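Local coordinates for protein acyl-CoA dehydrogenase (Mycobacterium thermoresistibile, PDB 3NF4) that probably catalyses the alpha,beta-dehydrogenation of acyl-CoA thioesters, passing the electrons to a bound flavin adenine dinucleotide, at residues V94-S99 and A255-G260; A59-L64 and L81-E86; Q323-K328 and R378-R383; A264-A269 and A294-A299. All coordinates share one frame; numbering follows the deposited sequence.

Contact 1 (V94-S99 and A255-G260); sequences VAVAVS and AAVATG
Three side chains meet here at the seam between the N-terminal helical domain and the C-terminal helical bundle of the acyl-CoA dehydrogenase fold: Ala95 and Val96 on helix 92-104 and Val257 on helix 247-274. Backbones come nearest at Ala95 and Val257, whose CA atoms are 6.7 Å apart. A small residue at Ala95 permits that closeness. Val257 points toward the other helix and divides its two methyls between neighbouring residues. Its CG2 meets CB of Ala95 at 4.1 Å, and lies at much the same range from the carbonyl oxygen Ala95 O. CG1, placed anti to the backbone N by a chi1 of 172°, meets CG2 of Val96 at 4.0 Å, and the two valine side chains cross at about a right angle. One branched residue thus spans two consecutive positions of the facing helix. The seam is a deeply buried part of the fold, and the side chain of Val96 is about 7 Å from the bound FAD. Ala95 also packs on Ile87 and Ala88 of helix 77-88, which extends the apolar layer. Within helix 247-274, Thr259 turns its hydroxyl back on the chain: OG1 donates to Ala255 O at 2.9 Å, tilted 30° from the carbonyl plane. The amide Thr259 N reaches the same Ala255 O from the opposite face, at 3.2 Å, giving this buried oxygen two donors, while the Thr259 side chain packs on Ala303 and Tyr307 of helix 289-315.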
loop_
_atom_site.group_PDB
_atom_site.type_symbol
_atom_site.label_atom_id
_atom_site.label_comp_id
_atom_site.label_asym_id
_atom_site.label_seq_id
_atom_site.Cartn_x
_atom_site.Cartn_y
_atom_site.Cartn_z
ATOM N N VAL A 94 -24.274 12.370 13.582
ATOM C CA VAL A 94 -25.252 13.390 13.247
ATOM C C VAL A 94 -25.199 13.797 11.764
ATOM O O VAL A 94 -26.248 14.017 11.110
ATOM C CB VAL A 94 -25.087 14.626 14.184
ATOM C CG1 VAL A 94 -25.818 15.866 13.632
ATOM C CG2 VAL A 94 -25.588 14.279 15.611
ATOM N N ALA A 95 -23.991 13.892 11.217
ATOM C CA ALA A 95 -23.844 14.333 9.851
ATOM C C ALA A 95 -24.306 13.257 8.869
ATOM O O ALA A 95 -24.909 13.565 7.831
ATOM C CB ALA A 95 -22.417 14.744 9.594
ATOM N N VAL A 96 -24.009 11.989 9.185
ATOM C CA VAL A 96 -24.610 10.871 8.450
ATOM C C VAL A 96 -26.152 11.064 8.375
ATOM O O VAL A 96 -26.745 11.010 7.292
ATOM C CB VAL A 96 -24.169 9.458 9.017
ATOM C CG1 VAL A 96 -24.966 8.334 8.395
ATOM C CG2 VAL A 96 -22.687 9.192 8.742
ATOM N N ALA A 97 -26.796 11.354 9.498
ATOM C CA ALA A 97 -28.249 11.545 9.500
ATOM C C ALA A 97 -28.705 12.736 8.653
ATOM O O ALA A 97 -29.805 12.713 8.072
ATOM C CB ALA A 97 -28.757 11.703 10.920
ATOM N N VAL A 98 -27.898 13.801 8.619
ATOM C CA VAL A 98 -28.227 14.952 7.758
ATOM C C VAL A 98 -28.232 14.536 6.287
ATOM O O VAL A 98 -29.147 14.874 5.529
ATOM C CB VAL A 98 -27.327 16.182 8.005
ATOM C CG1 VAL A 98 -27.586 17.262 6.958
ATOM C CG2 VAL A 98 -27.611 16.752 9.396
ATOM N N SER A 99 -27.226 13.756 5.916
ATOM C CA SER A 99 -27.081 13.237 4.571
ATOM C C SER A 99 -28.249 12.352 4.153
ATOM O O SER A 99 -28.753 12.476 3.051
ATOM C CB SER A 99 -25.766 12.465 4.471
ATOM O OG SER A 99 -25.351 12.392 3.133
ATOM N N ALA A 255 -18.670 10.844 1.013
ATOM C CA ALA A 255 -17.319 11.346 0.748
ATOM C C ALA A 255 -17.042 12.575 1.600
ATOM O O ALA A 255 -15.978 12.673 2.182
ATOM C CB ALA A 255 -17.123 11.661 -0.722
ATOM N N ALA A 256 -18.020 13.483 1.714
ATOM C CA ALA A 256 -17.845 14.709 2.526
ATOM C C ALA A 256 -17.768 14.391 4.017
ATOM O O ALA A 256 -16.949 14.998 4.727
ATOM C CB ALA A 256 -18.957 15.719 2.266
ATOM N N VAL A 257 -18.614 13.455 4.485
ATOM C CA VAL A 257 -18.594 13.019 5.883
ATOM C C VAL A 257 -17.253 12.378 6.260
ATOM O O VAL A 257 -16.726 12.652 7.332
ATOM C CB VAL A 257 -19.797 12.059 6.226
ATOM C CG1 VAL A 257 -19.654 11.467 7.620
ATOM C CG2 VAL A 257 -21.147 12.847 6.159
ATOM N N ALA A 258 -16.708 11.515 5.395
ATOM C CA ALA A 258 -15.458 10.810 5.716
ATOM C C ALA A 258 -14.290 11.789 5.759
ATOM O O ALA A 258 -13.388 11.644 6.595
ATOM C CB ALA A 258 -15.172 9.666 4.705
ATOM N N THR A 259 -14.307 12.783 4.868
ATOM C CA THR A 259 -13.242 13.820 4.834
ATOM C C THR A 259 -13.207 14.616 6.162
ATOM O O THR A 259 -12.130 14.935 6.679
ATOM C CB THR A 259 -13.403 14.745 3.577
ATOM O OG1 THR A 259 -13.331 13.942 2.387
ATOM C CG2 THR A 259 -12.322 15.871 3.499
ATOM N N GLY A 260 -14.378 14.907 6.729
ATOM C CA GLY A 260 -14.447 15.748 7.946
ATOM C C GLY A 260 -14.058 14.956 9.185
ATOM O O GLY A 260 -13.478 15.510 10.108
#

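Contact 2 (A59-L64 and L81-E86); sequences AGLLSL and LQVLEE
No flat group takes part where Leu61 and Leu64 meet Val83: all the touching atoms are aliphatic carbons. The motif behind the contact is a helix end followed by a turn. Gly60 leaves helical geometry with a positive phi of 95° in a Schellman motif, and a type I beta turn runs on from Gly60 to Ser63. This reversal in the N-terminal helical domain sets Leu61 and Leu64, three residues apart, to converge on one valine of helix 77-88. They arrive differently. Leu61 crosses Val83 at about a right angle and touches through CD2, 4.0 Å from Val83 CG1. Leu64 instead reaches toward Val83 tip to tip. Helix 18-35 adds Ile24 and Thr27 to the surroundings of Val83, while the acidic residues Glu85 and Glu86 of helix 77-88 form salt bridges with Arg13. Ser63, within the turn, hydrogen-bonds through OG to Leu125 O. The methyl of Leu64 sits in the fork of the valine, with CD1 at 4.0 Å from Val83 CG1 and 4.0 Å from Val83 CG2.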
loop_
_atom_site.group_PDB
_atom_site.type_symbol
_atom_site.label_atom_id
_atom_site.label_comp_id
_atom_site.label_asym_id
_atom_site.label_seq_id
_atom_site.Cartn_x
_atom_site.Cartn_y
_atom_site.Cartn_z
ATOM N N ALA A 59 -31.985 26.829 11.638
ATOM C CA ALA A 59 -30.895 27.609 11.082
ATOM C C ALA A 59 -30.799 27.443 9.566
ATOM O O ALA A 59 -30.018 28.126 8.908
ATOM C CB ALA A 59 -29.591 27.239 11.758
ATOM N N GLY A 60 -31.611 26.550 9.009
ATOM C CA GLY A 60 -31.600 26.280 7.569
ATOM C C GLY A 60 -30.727 25.100 7.122
ATOM O O GLY A 60 -30.725 24.752 5.939
ATOM N N LEU A 61 -30.024 24.468 8.065
ATOM C CA LEU A 61 -28.988 23.461 7.747
ATOM C C LEU A 61 -29.470 22.069 7.276
ATOM O O LEU A 61 -28.663 21.255 6.782
ATOM C CB LEU A 61 -27.984 23.336 8.901
ATOM C CG LEU A 61 -27.271 24.646 9.274
ATOM C CD1 LEU A 61 -26.580 24.559 10.626
ATOM C CD2 LEU A 61 -26.294 25.087 8.207
ATOM N N LEU A 62 -30.767 21.808 7.387
ATOM C CA LEU A 62 -31.318 20.524 6.964
ATOM C C LEU A 62 -31.978 20.543 5.583
ATOM O O LEU A 62 -32.644 19.583 5.201
ATOM C CB LEU A 62 -32.333 20.017 7.981
ATOM C CG LEU A 62 -31.892 19.561 9.367
ATOM C CD1 LEU A 62 -33.128 19.163 10.193
ATOM C CD2 LEU A 62 -30.929 18.395 9.287
ATOM N N SER A 63 -31.817 21.620 4.828
ATOM C CA SER A 63 -32.457 21.694 3.511
ATOM C C SER A 63 -31.699 22.570 2.519
ATOM O O SER A 63 -32.276 23.069 1.548
ATOM C CB SER A 63 -33.920 22.155 3.635
ATOM O OG SER A 63 -34.075 23.053 4.718
ATOM N N LEU A 64 -30.402 22.721 2.755
ATOM C CA LEU A 64 -29.567 23.593 1.958
ATOM C C LEU A 64 -29.655 23.405 0.443
ATOM O O LEU A 64 -29.844 24.389 -0.272
ATOM C CB LEU A 64 -28.121 23.534 2.441
ATOM C CG LEU A 64 -27.877 24.235 3.777
ATOM C CD1 LEU A 64 -26.437 24.093 4.189
ATOM C CD2 LEU A 64 -28.301 25.746 3.740
ATOM N N LEU A 81 -21.860 20.524 0.413
ATOM C CA LEU A 81 -20.973 19.444 0.851
ATOM C C LEU A 81 -19.935 19.870 1.888
ATOM O O LEU A 81 -19.577 19.063 2.778
ATOM C CB LEU A 81 -20.282 18.765 -0.341
ATOM C CG LEU A 81 -21.189 17.952 -1.277
ATOM C CD1 LEU A 81 -20.436 17.401 -2.475
ATOM C CD2 LEU A 81 -21.910 16.830 -0.506
ATOM N N GLN A 82 -19.468 21.126 1.779
ATOM C CA GLN A 82 -18.459 21.676 2.699
ATOM C C GLN A 82 -19.081 22.066 4.069
ATOM O O GLN A 82 -18.391 22.078 5.104
ATOM C CB GLN A 82 -17.656 22.844 2.041
ATOM C CG GLN A 82 -16.832 22.464 0.779
ATOM C CD GLN A 82 -15.823 23.539 0.303
ATOM O OE1 GLN A 82 -14.820 23.829 0.973
ATOM N NE2 GLN A 82 -16.070 24.092 -0.874
ATOM N N VAL A 83 -20.382 22.374 4.083
ATOM C CA VAL A 83 -21.116 22.541 5.349
ATOM C C VAL A 83 -21.253 21.190 6.073
ATOM O O VAL A 83 -21.056 21.083 7.300
ATOM C CB VAL A 83 -22.534 23.123 5.139
ATOM C CG1 VAL A 83 -23.360 22.994 6.431
ATOM C CG2 VAL A 83 -22.471 24.570 4.658
ATOM N N LEU A 84 -21.601 20.169 5.295
ATOM C CA LEU A 84 -21.645 18.789 5.765
ATOM C C LEU A 84 -20.281 18.357 6.340
ATOM O O LEU A 84 -20.214 17.701 7.380
ATOM C CB LEU A 84 -22.083 17.878 4.617
ATOM C CG LEU A 84 -22.693 16.515 4.977
ATOM C CD1 LEU A 84 -23.888 16.669 5.969
ATOM C CD2 LEU A 84 -23.114 15.752 3.722
ATOM N N GLU A 85 -19.196 18.762 5.690
ATOM C CA GLU A 85 -17.856 18.445 6.186
ATOM C C GLU A 85 -17.559 19.061 7.579
ATOM O O GLU A 85 -16.949 18.409 8.443
ATOM C CB GLU A 85 -16.789 18.859 5.150
ATOM C CG GLU A 85 -15.444 18.211 5.376
ATOM C CD GLU A 85 -14.246 18.994 4.846
ATOM O OE1 GLU A 85 -14.134 19.314 3.637
ATOM O OE2 GLU A 85 -13.350 19.232 5.656
ATOM N N GLU A 86 -17.984 20.313 7.775
ATOM C CA GLU A 86 -17.759 21.047 9.029
ATOM C C GLU A 86 -18.544 20.399 10.168
ATOM O O GLU A 86 -17.997 20.177 11.246
ATOM C CB GLU A 86 -18.134 22.535 8.891
ATOM C CG GLU A 86 -17.198 23.402 8.003
ATOM C CD GLU A 86 -15.801 23.633 8.599
ATOM O OE1 GLU A 86 -15.580 23.316 9.791
ATOM O OE2 GLU A 86 -14.907 24.132 7.873
#

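Contact 3 (Q323-K328 and R378-R383); sequences QASIAK and RLVIAR
Helices 321-346 and 374-383 run nearly antiparallel through this contact, between Ser325 and Ile326 of the first and Val380 and Ile381 of the second. The short axes come within 9.4 Å and make an angle of 148°; the nearest CA atoms, those of Ser325 and Ile381, are 6.9 Å apart. Ile381 lays its outer chain against both partners. Its CG1 is 3.9 Å from Ser325 CB, and its CD1 is 3.8 Å from Ile326 CG1, the two isoleucines crossing at about a right angle. Ile326 starts off to one side, but with CG1 beside the backbone N (chi1 -73°) the branch comes within range of that methyl. Ser325 OG lies 3.3 Å from Val380 CG1, a close polar-apolar approach. The hydroxyl has its polar partner in Gln377 OE1, to which it is hydrogen-bonded, and Gln322 NE2 likewise binds Ile381 O. Next to these residues Leu379 belongs to the FAD pocket, and Ile381 and Ala382 pack on Ala294 and Gly290 of the second subunit. The packing therefore joins the last modelled helix to the C-terminal bundle beside both a cofactor pocket and a subunit interface. No hydrogen bond joins the two segments directly: between them the fit is largely aliphatic, and residues flanking each of them, Gln377 and Gln322, add the polar links.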
loop_
_atom_site.group_PDB
_atom_site.type_symbol
_atom_site.label_atom_id
_atom_site.label_comp_id
_atom_site.label_asym_id
_atom_site.label_seq_id
_atom_site.Cartn_x
_atom_site.Cartn_y
_atom_site.Cartn_z
ATOM N N GLN A 323 -16.938 9.916 -11.302
ATOM C CA GLN A 323 -16.198 10.791 -10.421
ATOM C C GLN A 323 -16.745 10.758 -9.001
ATOM O O GLN A 323 -15.985 10.936 -8.026
ATOM C CB GLN A 323 -16.137 12.207 -11.003
ATOM C CG GLN A 323 -15.384 12.262 -12.357
ATOM C CD GLN A 323 -16.276 12.196 -13.604
ATOM O OE1 GLN A 323 -17.470 11.857 -13.543
ATOM N NE2 GLN A 323 -15.686 12.536 -14.758
ATOM N N ALA A 324 -18.046 10.495 -8.880
ATOM C CA ALA A 324 -18.671 10.299 -7.580
ATOM C C ALA A 324 -18.313 8.964 -6.907
ATOM O O ALA A 324 -18.186 8.927 -5.694
ATOM C CB ALA A 324 -20.233 10.481 -7.652
ATOM N N SER A 325 -18.166 7.888 -7.689
ATOM C CA SER A 325 -17.640 6.612 -7.171
ATOM C C SER A 325 -16.182 6.722 -6.692
ATOM O O SER A 325 -15.808 6.193 -5.634
ATOM C CB SER A 325 -17.746 5.494 -8.221
ATOM O OG SER A 325 -19.076 5.027 -8.244
ATOM N N ILE A 326 -15.382 7.409 -7.501
ATOM C CA ILE A 326 -13.980 7.662 -7.200
ATOM C C ILE A 326 -13.890 8.495 -5.903
ATOM O O ILE A 326 -13.148 8.135 -4.980
ATOM C CB ILE A 326 -13.292 8.325 -8.424
ATOM C CG1 ILE A 326 -13.104 7.291 -9.535
ATOM C CG2 ILE A 326 -11.985 8.995 -8.064
ATOM C CD1 ILE A 326 -12.563 7.900 -10.859
ATOM N N ALA A 327 -14.667 9.566 -5.807
ATOM C CA ALA A 327 -14.658 10.381 -4.571
ATOM C C ALA A 327 -14.967 9.584 -3.271
ATOM O O ALA A 327 -14.280 9.728 -2.263
ATOM C CB ALA A 327 -15.599 11.599 -4.705
ATOM N N LYS A 328 -15.989 8.725 -3.306
ATOM C CA LYS A 328 -16.409 7.949 -2.128
ATOM C C LYS A 328 -15.346 6.913 -1.719
ATOM O O LYS A 328 -14.978 6.833 -0.554
ATOM C CB LYS A 328 -17.792 7.319 -2.393
ATOM C CG LYS A 328 -18.461 6.698 -1.178
ATOM C CD LYS A 328 -18.045 5.235 -0.984
ATOM C CE LYS A 328 -18.782 4.628 0.208
ATOM N NZ LYS A 328 -18.095 3.432 0.732
ATOM N N ARG A 378 -15.319 -0.133 -6.845
ATOM C CA ARG A 378 -14.379 -0.595 -7.845
ATOM C C ARG A 378 -15.042 -1.296 -9.059
ATOM O O ARG A 378 -14.557 -1.199 -10.210
ATOM C CB ARG A 378 -13.318 -1.515 -7.212
ATOM C CG ARG A 378 -12.375 -0.832 -6.160
ATOM C CD ARG A 378 -11.313 -1.854 -5.628
ATOM N NE ARG A 378 -10.276 -1.176 -4.862
ATOM C CZ ARG A 378 -10.337 -0.892 -3.559
ATOM N NH1 ARG A 378 -11.387 -1.230 -2.825
ATOM N NH2 ARG A 378 -9.346 -0.227 -2.987
ATOM N N LEU A 379 -16.128 -2.023 -8.795
ATOM C CA LEU A 379 -16.847 -2.748 -9.851
ATOM C C LEU A 379 -17.597 -1.729 -10.740
ATOM O O LEU A 379 -17.547 -1.807 -11.963
ATOM C CB LEU A 379 -17.775 -3.816 -9.240
ATOM C CG LEU A 379 -18.665 -4.680 -10.147
ATOM C CD1 LEU A 379 -17.876 -5.344 -11.317
ATOM C CD2 LEU A 379 -19.475 -5.751 -9.350
ATOM N N VAL A 380 -18.218 -0.736 -10.128
ATOM C CA VAL A 380 -18.809 0.377 -10.893
ATOM C C VAL A 380 -17.787 1.091 -11.816
ATOM O O VAL A 380 -18.027 1.215 -13.031
ATOM C CB VAL A 380 -19.584 1.354 -9.960
ATOM C CG1 VAL A 380 -19.795 2.759 -10.581
ATOM C CG2 VAL A 380 -20.930 0.733 -9.623
ATOM N N ILE A 381 -16.640 1.494 -11.256
ATOM C CA ILE A 381 -15.568 2.141 -12.020
ATOM C C ILE A 381 -15.054 1.279 -13.201
ATOM O O ILE A 381 -14.866 1.789 -14.317
ATOM C CB ILE A 381 -14.379 2.583 -11.086
ATOM C CG1 ILE A 381 -14.879 3.599 -10.043
ATOM C CG2 ILE A 381 -13.244 3.161 -11.908
ATOM C CD1 ILE A 381 -14.095 3.673 -8.694
ATOM N N ALA A 382 -14.799 -0.007 -12.963
ATOM C CA ALA A 382 -14.342 -0.867 -14.057
ATOM C C ALA A 382 -15.368 -0.959 -15.199
ATOM O O ALA A 382 -14.977 -0.976 -16.374
ATOM C CB ALA A 382 -13.991 -2.259 -13.566
ATOM N N ARG A 383 -16.662 -1.044 -14.858
ATOM C CA ARG A 383 -17.726 -1.089 -15.874
ATOM C C ARG A 383 -17.716 0.177 -16.749
ATOM O O ARG A 383 -17.849 0.072 -17.972
ATOM C CB ARG A 383 -19.121 -1.319 -15.250
ATOM C CG ARG A 383 -19.357 -2.754 -14.733
ATOM C CD ARG A 383 -20.757 -2.924 -14.150
ATOM N NE ARG A 383 -20.971 -4.240 -13.521
ATOM C CZ ARG A 383 -21.883 -4.498 -12.574
ATOM N NH1 ARG A 383 -22.690 -3.541 -12.109
ATOM N NH2 ARG A 383 -21.982 -5.724 -12.074
#

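Contact 4 (A264-A269 and A294-A299); sequences AALDEA and ADMAAA
Between Leu266 and Ala269 on one helix and Met296 and Ala297 on the other no polar bond passes; the shortest one inside the segments, Ala298 N to Ala294 O at 3.1 Å, is a backbone bond of the second helix. The contact belongs to the C-terminal helical bundle of the acyl-CoA dehydrogenase fold, where helices 247-274 and 289-315 pack almost antiparallel, their local axes 10.4 Å apart at closest and inclined at 153°. Leu266 and Met296 slide past each other in opposite directions, each reaching toward the other's helix. CD1 of Leu266 touches near the root of the methionine, 3.8 Å from Met296 CB. The other methyl, CD2, is turned to the backbone and lies 4.0 Å from Ala297 CA and slightly farther from its CB. Met296 bends at its last torsion, chi3 54°, and this kink brings its terminal methyl CE to 3.9 Å from Ala269 CB. The same CE is 3.9 Å from Leu266 CD1, so the CD1 methyl is held between the root and the tip of the methionine. Helix 321-346 completes the surroundings, with Val345 against Ala269 and Asp341 against Met296. Toward the second subunit, helix 289-315 combines apolar packing, Ala294 and Ala297 on Ile381 of that subunit, with a salt bridge from Asp295 OD1 to its Arg378 NE. Within the chain, no hydrogen bond links the two segments, and the pair is held by shape and apolar burial.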
loop_
_atom_site.group_PDB
_atom_site.type_symbol
_atom_site.label_atom_id
_atom_site.label_comp_id
_atom_site.label_asym_id
_atom_site.label_seq_id
_atom_site.Cartn_x
_atom_site.Cartn_y
_atom_site.Cartn_z
ATOM N N ALA A 264 -10.886 15.955 11.484
ATOM C CA ALA A 264 -10.943 15.972 12.961
ATOM C C ALA A 264 -9.798 15.165 13.626
ATOM O O ALA A 264 -9.214 15.593 14.599
ATOM C CB ALA A 264 -12.289 15.438 13.434
ATOM N N ALA A 265 -9.494 13.994 13.089
ATOM C CA ALA A 265 -8.433 13.127 13.617
ATOM C C ALA A 265 -7.057 13.729 13.304
ATOM O O ALA A 265 -6.146 13.649 14.121
ATOM C CB ALA A 265 -8.558 11.720 13.056
ATOM N N LEU A 266 -6.908 14.361 12.147
ATOM C CA LEU A 266 -5.679 15.073 11.850
ATOM C C LEU A 266 -5.400 16.248 12.839
ATOM O O LEU A 266 -4.249 16.403 13.281
ATOM C CB LEU A 266 -5.644 15.556 10.390
ATOM C CG LEU A 266 -4.386 16.354 9.971
ATOM C CD1 LEU A 266 -3.205 15.430 9.870
ATOM C CD2 LEU A 266 -4.525 17.152 8.638
ATOM N N ASP A 267 -6.419 17.063 13.159
ATOM C CA ASP A 267 -6.258 18.179 14.118
ATOM C C ASP A 267 -5.846 17.700 15.546
ATOM O O ASP A 267 -4.940 18.281 16.156
ATOM C CB ASP A 267 -7.519 19.074 14.186
ATOM C CG ASP A 267 -7.767 19.880 12.885
ATOM O OD1 ASP A 267 -6.793 20.184 12.135
ATOM O OD2 ASP A 267 -8.944 20.248 12.619
ATOM N N GLU A 268 -6.492 16.649 16.062
ATOM C CA GLU A 268 -6.044 16.019 17.305
ATOM C C GLU A 268 -4.545 15.660 17.306
ATOM O O GLU A 268 -3.831 15.978 18.263
ATOM C CB GLU A 268 -6.843 14.748 17.599
ATOM C CG GLU A 268 -8.318 14.960 17.914
ATOM C CD GLU A 268 -8.553 15.656 19.256
ATOM O OE1 GLU A 268 -7.656 15.586 20.145
ATOM O OE2 GLU A 268 -9.650 16.258 19.433
ATOM N N ALA A 269 -4.082 15.003 16.238
ATOM C CA ALA A 269 -2.714 14.484 16.175
ATOM C C ALA A 269 -1.657 15.593 16.009
ATOM O O ALA A 269 -0.585 15.528 16.619
ATOM C CB ALA A 269 -2.578 13.418 15.070
ATOM N N ALA A 294 2.826 14.104 7.692
ATOM C CA ALA A 294 2.851 14.616 6.305
ATOM C C ALA A 294 1.966 13.780 5.387
ATOM O O ALA A 294 1.194 14.349 4.606
ATOM C CB ALA A 294 4.317 14.708 5.739
ATOM N N ASP A 295 2.064 12.453 5.486
ATOM C CA ASP A 295 1.207 11.548 4.677
ATOM C C ASP A 295 -0.271 11.621 5.058
ATOM O O ASP A 295 -1.112 11.543 4.176
ATOM C CB ASP A 295 1.695 10.082 4.691
ATOM C CG ASP A 295 2.986 9.858 3.837
ATOM O OD1 ASP A 295 3.171 10.454 2.741
ATOM O OD2 ASP A 295 3.834 9.061 4.276
ATOM N N MET A 296 -0.568 11.821 6.345
ATOM C CA MET A 296 -1.936 12.126 6.803
ATOM C C MET A 296 -2.505 13.444 6.184
ATOM O O MET A 296 -3.673 13.473 5.729
ATOM C CB MET A 296 -2.026 12.181 8.359
ATOM C CG MET A 296 -1.701 10.838 9.094
ATOM S SD MET A 296 -1.380 11.004 10.909
ATOM C CE MET A 296 -2.840 11.863 11.505
ATOM N N ALA A 297 -1.702 14.517 6.165
ATOM C CA ALA A 297 -2.172 15.808 5.639
ATOM C C ALA A 297 -2.459 15.747 4.111
ATOM O O ALA A 297 -3.455 16.332 3.641
ATOM C CB ALA A 297 -1.190 16.938 5.996
ATOM N N ALA A 298 -1.590 15.062 3.367
ATOM C CA ALA A 298 -1.786 14.774 1.947
ATOM C C ALA A 298 -3.086 13.979 1.646
ATOM O O ALA A 298 -3.830 14.290 0.686
ATOM C CB ALA A 298 -0.584 14.019 1.391
ATOM N N ALA A 299 -3.369 12.978 2.478
ATOM C CA ALA A 299 -4.578 12.177 2.312
ATOM C C ALA A 299 -5.868 13.005 2.479
ATOM O O ALA A 299 -6.793 12.895 1.647
ATOM C CB ALA A 299 -4.557 10.909 3.255
#

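In the fold
Along the chain the contacts follow in series as 2, 1, 4 and 3, from the N-terminal helical domain to the last modelled helix. Contact 2 lies within the first domain and contact 1 ties that domain to the C-terminal bundle; their centres are about 10 Å apart and they touch, for example through Val98 and Leu62. Contacts 1 and 4 share helix 247-274, with centres about 18 Å apart. Contacts 3 and 4, both in the C-terminal domain, lie about 25 Å apart by centres without touching, yet both face the second subunit. Long bundle helices thus link the domain seam near FAD with the assembly interface.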